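Local coordinates for mannonate dehydratase (Streptococcus suis, PDB 3BDK), which probably catalyses the dehydration of D-mannonate to 2-dehydro-3-deoxy-D-gluconate and water, using a manganese or ferrous ion, at residues Asn289-Ala292 against Gly293-Phe297. Residues are numbered along the deposited sequence; the frame is centred on the assembly and turned at random.
Sequences NVTA and GAWGF
A292 and F297 face each other across a tight beta hairpin, and the turn that sets this register begins at G293. G293 and G296 are paired by two backbone bonds, G293 N to G296 O at 2.8 Å and the longer G296 N to G293 O at 3.3 Å; A294 and W295 between them have the angles of a type I turn. The indole of W295 folds back over the hairpin: with chi1 at 59°, CG sits between the backbone N and the carbonyl carbon, and one ring face covers the peptide nitrogens of G293 and F297 near its rim. NE1 thereby reaches the carbonyl carbon of A292 at 3.7 Å, while CH2 approaches T291 O obliquely at 4.0 Å. W295 also packs against T383 of the second subunit. G296 adopts a positive phi of 115°, a conformation suited to glycine, and its carbonyl O also receives a CA-H...O contact from CA of A292 at 3.3 Å, bent to 129° at the hydrogen. F297 reciprocates, its CA lying 3.1 Å from T291 O. Its CB meets CB of A292 at 3.9 Å on the sheet face away from the indole, a non-hydrogen-bonded antiparallel pair, before the ring departs to meet F149. The side chain of F297 is about 8 Å from the bound D-mannose. Between these two segments, then, weak, bent CA-H...O contacts, apolar packing and the indole lid supplement the turn's bonds, whereas conventional hydrogen bonding is confined to the turn and to outside partners such as D308, which holds T291 OG1.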
loop_
_atom_site.group_PDB
_atom_site.type_symbol
_atom_site.label_atom_id
_atom_site.label_comp_id
_atom_site.label_asym_id
_atom_site.label_seq_id
_atom_site.Cartn_x
_atom_site.Cartn_y
_atom_site.Cartn_z
ATOM N N ASN A 289 -1.246 4.996 12.364
ATOM C CA ASN A 289 -2.003 6.240 12.286
ATOM C C ASN A 289 -3.235 6.223 13.183
ATOM O O ASN A 289 -3.958 5.228 13.243
ATOM C CB ASN A 289 -2.410 6.528 10.839
ATOM C CG ASN A 289 -2.630 8.005 10.580
ATOM O OD1 ASN A 289 -2.496 8.833 11.481
ATOM N ND2 ASN A 289 -2.967 8.344 9.341
ATOM N N VAL A 290 -3.468 7.330 13.881
ATOM C CA VAL A 290 -4.651 7.471 14.721
ATOM C C VAL A 290 -5.321 8.825 14.506
ATOM O O VAL A 290 -4.701 9.762 14.002
ATOM C CB VAL A 290 -4.306 7.311 16.213
ATOM C CG1 VAL A 290 -3.604 5.983 16.455
ATOM C CG2 VAL A 290 -3.444 8.471 16.686
ATOM N N THR A 291 -6.588 8.921 14.894
ATOM C CA THR A 291 -7.244 10.213 15.059
ATOM C C THR A 291 -7.622 10.349 16.539
ATOM O O THR A 291 -7.880 9.351 17.202
ATOM C CB THR A 291 -8.447 10.362 14.136
ATOM O OG1 THR A 291 -9.000 11.674 14.282
ATOM C CG2 THR A 291 -9.492 9.327 14.444
ATOM N N ALA A 292 -7.617 11.562 17.081
ATOM C CA ALA A 292 -7.597 11.696 18.539
ATOM C C ALA A 292 -8.300 12.949 19.009
ATOM O O ALA A 292 -8.419 13.906 18.267
ATOM C CB ALA A 292 -6.167 11.656 19.064
ATOM N N GLY A 293 -8.796 12.924 20.241
ATOM C CA GLY A 293 -9.335 14.120 20.870
ATOM C C GLY A 293 -9.252 14.062 22.391
ATOM O O GLY A 293 -8.568 13.196 22.988
ATOM N N ALA A 294 -9.959 14.992 23.030
ATOM C CA ALA A 294 -10.185 14.862 24.446
ATOM C C ALA A 294 -11.018 13.579 24.712
ATOM O O ALA A 294 -10.998 13.050 25.826
ATOM C CB ALA A 294 -10.872 16.095 24.974
ATOM N N TRP A 295 -11.703 13.083 23.671
ATOM C CA TRP A 295 -12.569 11.896 23.735
ATOM C C TRP A 295 -11.828 10.553 23.719
ATOM O O TRP A 295 -12.436 9.489 23.889
ATOM C CB TRP A 295 -13.576 11.921 22.577
ATOM C CG TRP A 295 -12.923 11.953 21.183
ATOM C CD1 TRP A 295 -12.550 13.064 20.477
ATOM C CD2 TRP A 295 -12.569 10.826 20.365
ATOM N NE1 TRP A 295 -11.981 12.697 19.284
ATOM C CE2 TRP A 295 -11.978 11.332 19.192
ATOM C CE3 TRP A 295 -12.683 9.445 20.517
ATOM C CZ2 TRP A 295 -11.538 10.508 18.167
ATOM C CZ3 TRP A 295 -12.220 8.623 19.503
ATOM C CH2 TRP A 295 -11.662 9.157 18.344
ATOM N N GLY A 296 -10.522 10.589 23.502
ATOM C CA GLY A 296 -9.776 9.357 23.288
ATOM C C GLY A 296 -9.225 9.330 21.879
ATOM O O GLY A 296 -8.734 10.346 21.369
ATOM N N PHE A 297 -9.304 8.173 21.234
ATOM C CA PHE A 297 -8.651 8.009 19.943
ATOM C C PHE A 297 -9.065 6.734 19.245
ATOM O O PHE A 297 -9.556 5.792 19.875
ATOM C CB PHE A 297 -7.125 8.046 20.091
ATOM C CG PHE A 297 -6.562 6.909 20.889
ATOM C CD1 PHE A 297 -6.411 7.014 22.256
ATOM C CD2 PHE A 297 -6.156 5.740 20.268
ATOM C CE1 PHE A 297 -5.882 5.958 23.006
ATOM C CE2 PHE A 297 -5.635 4.671 21.017
ATOM C CZ PHE A 297 -5.497 4.796 22.394
#